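Local atomic coordinates of oxidoreductase (Thermotoga maritima, PDB entry 1ZH8), a protein that probably catalyses NADP-dependent oxidation or reduction of an alcohol or carbonyl substrate, as a member of the GFO/IDH/MocA oxidoreductase family. Residues T135-P146 against E288-F298. Sequence-based numbering, arbitrary orientation.
Sequences TVYIAENFRHVP and ENSYQKEFEDF. With NAP (NADP nicotinamide-adenine-dinucleotide phosphate), chain D; EDO (1,2-ethanediol), chain E; EDO (1,2-ethanediol), chain G.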
loop_
_atom_site.group_PDB
_atom_site.type_symbol
_atom_site.label_atom_id
_atom_site.label_comp_id
_atom_site.label_asym_id
_atom_site.label_seq_id
_atom_site.Cartn_x
_atom_site.Cartn_y
_atom_site.Cartn_z
ATOM N N THR A 135 36.336 7.671 -13.815
ATOM C CA THR A 135 35.127 7.040 -13.298
ATOM C C THR A 135 34.389 7.962 -12.318
ATOM O O THR A 135 35.011 8.510 -11.390
ATOM C CB THR A 135 35.437 5.713 -12.574
ATOM O OG1 THR A 135 36.074 4.801 -13.480
ATOM C CG2 THR A 135 34.139 5.074 -12.026
ATOM N N VAL A 136 33.076 8.136 -12.545
ATOM C CA VAL A 136 32.180 8.609 -11.495
ATOM C C VAL A 136 31.367 7.418 -10.992
ATOM O O VAL A 136 30.670 6.750 -11.757
ATOM C CB VAL A 136 31.232 9.730 -11.949
ATOM C CG1 VAL A 136 30.341 10.197 -10.758
ATOM C CG2 VAL A 136 32.024 10.893 -12.495
ATOM N N TYR A 137 31.468 7.166 -9.688
ATOM C CA TYR A 137 30.817 6.053 -9.056
ATOM C C TYR A 137 29.930 6.601 -7.942
ATOM O O TYR A 137 30.448 7.170 -6.988
ATOM C CB TYR A 137 31.881 5.114 -8.505
ATOM C CG TYR A 137 31.344 3.778 -8.068
ATOM C CD1 TYR A 137 30.571 3.653 -6.904
ATOM C CD2 TYR A 137 31.615 2.634 -8.802
ATOM C CE1 TYR A 137 30.072 2.418 -6.495
ATOM C CE2 TYR A 137 31.134 1.395 -8.396
ATOM C CZ TYR A 137 30.364 1.301 -7.244
ATOM O OH TYR A 137 29.884 0.081 -6.857
ATOM N N ILE A 138 28.602 6.474 -8.078
ATOM C CA ILE A 138 27.686 6.884 -7.005
ATOM C C ILE A 138 27.425 5.681 -6.127
ATOM O O ILE A 138 26.921 4.647 -6.597
ATOM C CB ILE A 138 26.324 7.413 -7.485
ATOM C CG1 ILE A 138 26.482 8.451 -8.600
ATOM C CG2 ILE A 138 25.553 8.006 -6.270
ATOM C CD1 ILE A 138 27.380 9.691 -8.234
ATOM N N ALA A 139 27.772 5.838 -4.857
ATOM C CA ALA A 139 27.906 4.720 -3.932
ATOM C C ALA A 139 26.554 4.396 -3.311
ATOM O O ALA A 139 26.206 4.864 -2.194
ATOM C CB ALA A 139 28.967 5.047 -2.846
ATOM N N GLU A 140 25.783 3.616 -4.054
ATOM C CA GLU A 140 24.473 3.216 -3.616
ATOM C C GLU A 140 24.655 1.843 -3.052
ATOM O O GLU A 140 24.671 0.848 -3.791
ATOM C CB GLU A 140 23.491 3.224 -4.786
ATOM C CG GLU A 140 22.132 2.627 -4.450
ATOM C CD GLU A 140 21.599 3.109 -3.104
ATOM O OE1 GLU A 140 21.087 4.247 -3.041
ATOM O OE2 GLU A 140 21.715 2.350 -2.110
ATOM N N ASN A 141 24.846 1.776 -1.744
ATOM C CA ASN A 141 25.239 0.501 -1.139
ATOM C C ASN A 141 24.131 -0.571 -1.170
ATOM O O ASN A 141 24.430 -1.761 -1.194
ATOM C CB ASN A 141 25.790 0.703 0.269
ATOM C CG ASN A 141 24.764 1.290 1.190
ATOM O OD1 ASN A 141 24.316 2.426 1.000
ATOM N ND2 ASN A 141 24.342 0.514 2.152
ATOM N N PHE A 142 22.866 -0.166 -1.225
ATOM C CA PHE A 142 21.761 -1.143 -1.377
ATOM C C PHE A 142 21.871 -2.024 -2.633
ATOM O O PHE A 142 21.294 -3.103 -2.674
ATOM C CB PHE A 142 20.375 -0.467 -1.307
ATOM C CG PHE A 142 19.840 -0.284 0.110
ATOM C CD1 PHE A 142 20.661 0.193 1.141
ATOM C CD2 PHE A 142 18.502 -0.588 0.403
ATOM C CE1 PHE A 142 20.163 0.355 2.464
ATOM C CE2 PHE A 142 17.986 -0.443 1.718
ATOM C CZ PHE A 142 18.824 0.038 2.750
ATOM N N ARG A 143 22.613 -1.580 -3.648
ATOM C CA ARG A 143 22.902 -2.431 -4.812
ATOM C C ARG A 143 23.883 -3.549 -4.513
ATOM O O ARG A 143 24.199 -4.367 -5.381
ATOM C CB ARG A 143 23.454 -1.601 -5.962
ATOM C CG ARG A 143 22.499 -1.459 -7.074
ATOM C CD ARG A 143 22.907 -0.303 -7.947
ATOM N NE ARG A 143 21.694 0.432 -8.127
ATOM C CZ ARG A 143 21.570 1.741 -8.100
ATOM N NH1 ARG A 143 22.608 2.538 -7.940
ATOM N NH2 ARG A 143 20.364 2.241 -8.259
ATOM N N HIS A 144 24.386 -3.573 -3.287
ATOM C CA HIS A 144 25.402 -4.548 -2.942
ATOM C C HIS A 144 24.981 -5.352 -1.736
ATOM O O HIS A 144 25.826 -6.015 -1.139
ATOM C CB HIS A 144 26.721 -3.839 -2.636
ATOM C CG HIS A 144 27.229 -2.989 -3.757
ATOM N ND1 HIS A 144 28.170 -3.437 -4.661
ATOM C CD2 HIS A 144 26.944 -1.717 -4.111
ATOM C CE1 HIS A 144 28.440 -2.477 -5.527
ATOM N NE2 HIS A 144 27.714 -1.420 -5.210
ATOM N N VAL A 145 23.691 -5.279 -1.374
ATOM C CA VAL A 145 23.189 -5.971 -0.186
ATOM C C VAL A 145 22.763 -7.408 -0.578
ATOM O O VAL A 145 21.909 -7.586 -1.436
ATOM C CB VAL A 145 22.055 -5.138 0.535
ATOM C CG1 VAL A 145 21.364 -5.940 1.644
ATOM C CG2 VAL A 145 22.605 -3.786 1.117
ATOM N N PRO A 146 23.377 -8.439 0.017
ATOM C CA PRO A 146 23.116 -9.800 -0.515
ATOM C C PRO A 146 21.653 -10.264 -0.470
ATOM O O PRO A 146 21.210 -10.951 -1.389
ATOM C CB PRO A 146 24.009 -10.706 0.339
ATOM C CG PRO A 146 24.362 -9.882 1.551
ATOM C CD PRO A 146 24.347 -8.446 1.127
ATOM N N GLU A 288 27.116 -9.483 5.064
ATOM C CA GLU A 288 28.235 -8.822 4.384
ATOM C C GLU A 288 28.231 -7.320 4.598
ATOM O O GLU A 288 27.205 -6.729 4.879
ATOM C CB GLU A 288 28.179 -9.090 2.887
ATOM C CG GLU A 288 28.335 -10.530 2.506
ATOM C CD GLU A 288 28.780 -10.680 1.084
ATOM O OE1 GLU A 288 29.922 -10.261 0.771
ATOM O OE2 GLU A 288 27.986 -11.219 0.285
ATOM N N ASN A 289 29.388 -6.696 4.456
ATOM C CA ASN A 289 29.466 -5.254 4.568
ATOM C C ASN A 289 29.285 -4.704 3.160
ATOM O O ASN A 289 30.129 -4.938 2.299
ATOM C CB ASN A 289 30.807 -4.826 5.196
ATOM C CG ASN A 289 30.943 -3.314 5.321
ATOM O OD1 ASN A 289 30.593 -2.557 4.403
ATOM N ND2 ASN A 289 31.453 -2.864 6.456
ATOM N N SER A 290 28.180 -4.001 2.917
ATOM C CA SER A 290 27.880 -3.477 1.590
ATOM C C SER A 290 28.771 -2.302 1.180
ATOM O O SER A 290 29.050 -2.125 -0.008
ATOM C CB SER A 290 26.399 -3.078 1.480
ATOM O OG SER A 290 26.035 -2.135 2.479
ATOM N N TYR A 291 29.207 -1.499 2.154
ATOM C CA TYR A 291 30.161 -0.417 1.896
ATOM C C TYR A 291 31.488 -0.992 1.432
ATOM O O TYR A 291 32.112 -0.483 0.505
ATOM C CB TYR A 291 30.362 0.438 3.153
ATOM C CG TYR A 291 29.060 0.961 3.692
ATOM C CD1 TYR A 291 28.439 2.062 3.095
ATOM C CD2 TYR A 291 28.418 0.326 4.766
ATOM C CE1 TYR A 291 27.221 2.535 3.562
ATOM C CE2 TYR A 291 27.190 0.797 5.249
ATOM C CZ TYR A 291 26.608 1.901 4.635
ATOM O OH TYR A 291 25.423 2.399 5.096
ATOM N N GLN A 292 31.907 -2.075 2.070
ATOM C CA GLN A 292 33.131 -2.736 1.680
ATOM C C GLN A 292 32.959 -3.264 0.267
ATOM O O GLN A 292 33.851 -3.126 -0.572
ATOM C CB GLN A 292 33.423 -3.878 2.640
ATOM C CG GLN A 292 34.738 -4.552 2.409
ATOM C CD GLN A 292 34.998 -5.623 3.439
ATOM O OE1 GLN A 292 34.776 -5.423 4.641
ATOM N NE2 GLN A 292 35.458 -6.780 2.976
ATOM N N LYS A 293 31.794 -3.851 0.015
ATOM C CA LYS A 293 31.502 -4.450 -1.266
ATOM C C LYS A 293 31.497 -3.413 -2.391
ATOM O O LYS A 293 31.992 -3.682 -3.492
ATOM C CB LYS A 293 30.196 -5.233 -1.200
ATOM C CG LYS A 293 30.406 -6.664 -0.778
ATOM C CD LYS A 293 29.141 -7.461 -1.005
ATOM C CE LYS A 293 29.095 -8.096 -2.398
ATOM N NZ LYS A 293 27.731 -8.653 -2.713
ATOM N N GLU A 294 30.973 -2.226 -2.108
ATOM C CA GLU A 294 30.961 -1.192 -3.118
ATOM C C GLU A 294 32.368 -0.635 -3.396
ATOM O O GLU A 294 32.666 -0.255 -4.533
ATOM C CB GLU A 294 29.919 -0.089 -2.826
ATOM C CG GLU A 294 30.225 0.812 -1.654
ATOM C CD GLU A 294 29.118 1.807 -1.359
ATOM O OE1 GLU A 294 28.189 1.954 -2.187
ATOM O OE2 GLU A 294 29.179 2.451 -0.288
ATOM N N PHE A 295 33.235 -0.603 -2.385
ATOM C CA PHE A 295 34.605 -0.112 -2.595
ATOM C C PHE A 295 35.422 -1.104 -3.429
ATOM O O PHE A 295 36.221 -0.714 -4.283
ATOM C CB PHE A 295 35.307 0.227 -1.278
ATOM C CG PHE A 295 35.059 1.641 -0.800
ATOM C CD1 PHE A 295 35.690 2.717 -1.410
ATOM C CD2 PHE A 295 34.205 1.890 0.275
ATOM C CE1 PHE A 295 35.458 4.036 -0.978
ATOM C CE2 PHE A 295 33.966 3.192 0.722
ATOM C CZ PHE A 295 34.601 4.275 0.088
ATOM N N GLU A 296 35.180 -2.384 -3.195
ATOM C CA GLU A 296 35.762 -3.428 -4.001
ATOM C C GLU A 296 35.347 -3.229 -5.457
ATOM O O GLU A 296 36.187 -3.309 -6.357
ATOM C CB GLU A 296 35.323 -4.810 -3.488
ATOM C CG GLU A 296 35.956 -5.218 -2.154
ATOM C CD GLU A 296 35.457 -6.573 -1.584
ATOM O OE1 GLU A 296 34.651 -7.277 -2.238
ATOM O OE2 GLU A 296 35.887 -6.933 -0.460
ATOM N N ASP A 297 34.064 -2.947 -5.673
ATOM C CA ASP A 297 33.513 -2.851 -7.020
ATOM C C ASP A 297 34.115 -1.644 -7.755
ATOM O O ASP A 297 34.529 -1.742 -8.920
ATOM C CB ASP A 297 31.977 -2.790 -6.958
ATOM C CG ASP A 297 31.325 -2.775 -8.333
ATOM O OD1 ASP A 297 31.505 -3.724 -9.115
ATOM O OD2 ASP A 297 30.600 -1.817 -8.624
ATOM N N PHE A 298 34.196 -0.526 -7.038
ATOM C CA PHE A 298 34.836 0.698 -7.521
ATOM C C PHE A 298 36.313 0.460 -7.872
ATOM O O PHE A 298 36.815 0.987 -8.875
ATOM C CB PHE A 298 34.698 1.760 -6.438
ATOM C CG PHE A 298 35.476 3.014 -6.677
ATOM C CD1 PHE A 298 35.122 3.892 -7.694
ATOM C CD2 PHE A 298 36.533 3.352 -5.834
ATOM C CE1 PHE A 298 35.829 5.101 -7.883
ATOM C CE2 PHE A 298 37.237 4.542 -6.003
ATOM C CZ PHE A 298 36.879 5.419 -7.030
HETATM P PA NAP D . 27.581 14.810 7.883
HETATM O O1A NAP D . 27.893 14.124 9.164
HETATM O O2A NAP D . 27.023 16.160 8.058
HETATM O O5B NAP D . 28.900 14.790 6.971
HETATM C C5B NAP D . 29.148 15.832 6.056
HETATM C C4B NAP D . 30.606 16.232 6.190
HETATM O O4B NAP D . 30.970 17.118 5.140
HETATM C C3B NAP D . 30.876 16.973 7.494
HETATM O O3B NAP D . 32.153 16.567 7.888
HETATM C C2B NAP D . 30.883 18.418 7.023
HETATM O O2B NAP D . 31.430 19.492 7.779
HETATM C C1B NAP D . 31.603 18.258 5.702
HETATM N N9A NAP D . 31.422 19.435 4.857
HETATM C C8A NAP D . 30.332 20.275 4.792
HETATM N N7A NAP D . 30.587 21.222 3.863
HETATM C C5A NAP D . 31.824 20.997 3.346
HETATM C C6A NAP D . 32.586 21.646 2.383
HETATM N N6A NAP D . 32.132 22.733 1.782
HETATM N N1A NAP D . 33.823 21.163 2.045
HETATM C C2A NAP D . 34.314 20.047 2.678
HETATM N N3A NAP D . 33.572 19.405 3.636
HETATM C C4A NAP D . 32.350 19.872 3.960
HETATM O O3 NAP D . 26.512 13.935 7.079
HETATM P PN NAP D . 26.724 12.392 6.679
HETATM O O1N NAP D . 28.123 11.891 6.859
HETATM O O2N NAP D . 25.565 11.782 7.316
HETATM O O5D NAP D . 26.448 12.356 5.092
HETATM C C5D NAP D . 27.412 12.690 4.109
HETATM C C4D NAP D . 27.067 11.958 2.813
HETATM O O4D NAP D . 27.009 10.562 3.079
HETATM C C3D NAP D . 25.683 12.366 2.299
HETATM O O3D NAP D . 25.690 12.505 0.898
HETATM C C2D NAP D . 24.773 11.224 2.683
HETATM O O2D NAP D . 23.696 11.058 1.784
HETATM C C1D NAP D . 25.741 10.050 2.683
HETATM N N1N NAP D . 25.281 8.997 3.585
HETATM C C2N NAP D . 25.059 7.756 3.063
HETATM C C3N NAP D . 24.608 6.710 3.875
HETATM C C7N NAP D . 24.579 5.294 3.353
HETATM O O7N NAP D . 24.079 4.313 4.230
HETATM N N7N NAP D . 25.016 4.985 2.117
HETATM C C4N NAP D . 24.392 6.950 5.238
HETATM C C5N NAP D . 24.635 8.223 5.770
HETATM C C6N NAP D . 25.081 9.246 4.928
HETATM P P2B NAP D . 32.447 19.542 9.027
HETATM O O1X NAP D . 33.890 19.506 8.568
HETATM O O2X NAP D . 32.223 18.377 9.964
HETATM O O3X NAP D . 32.133 20.860 9.701
HETATM C C1 EDO E . 28.308 -7.432 -6.775
HETATM O O1 EDO E . 28.534 -6.591 -5.625
HETATM C C2 EDO E . 27.311 -8.533 -6.415
HETATM O O2 EDO E . 26.901 -9.218 -7.607
HETATM C C1 EDO G . 38.930 3.276 -16.396
HETATM O O1 EDO G . 39.794 3.523 -15.277
HETATM C C2 EDO G . 37.681 4.153 -16.301
HETATM O O2 EDO G . 37.990 5.444 -15.749
#
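The Tyr137 hydroxyl donates a 2.7 Å hydrogen bond from OH to Asp297 OD2, meeting the lone pair that faces away from the other carboxylate oxygen. OD1 of the same carboxylate is salt-bridged to Lys306, so Asp297 links the tyrosine to a charge beyond the contact. The Tyr137 bond to CB points at helix 290-298, and with CG anti to the backbone N (chi1 -168°) the ring reaches on to Asp297 and Phe298. Tyrosine suits the place by joining a hydroxyl for Asp297 to an apolar face: Phe298 CB lies over it, 4.1 Å from the centroid, while the Phe298 ring turns its edge to the Tyr137 face in an offset edge-to-face pair. A phenylalanine in place of Tyr137 would probably leave Asp297 OD2 without this donor within the contact. Farther along, histidine's flat ring lets His144 take Glu294 CB over one face, 3.7 Å from the ring centroid. Asparagine's amide offers donor and acceptor at once: Asn141 ND2 donates to Ser290 OG at 3.2 Å, nearly in the amide plane, and OD1 accepts from NADP N7N at 2.9 Å. That amide stacks on the Tyr291 ring, the planes 20° apart. Strand 136-139, at the edge of the parallel Rossmann sheet, thus packs antiparallel to helix 290-298, while Asn141, just after the strand, and Tyr291, in the helix's first turn, meet the carboxamide at the nicotinamide end of the NADP pocket.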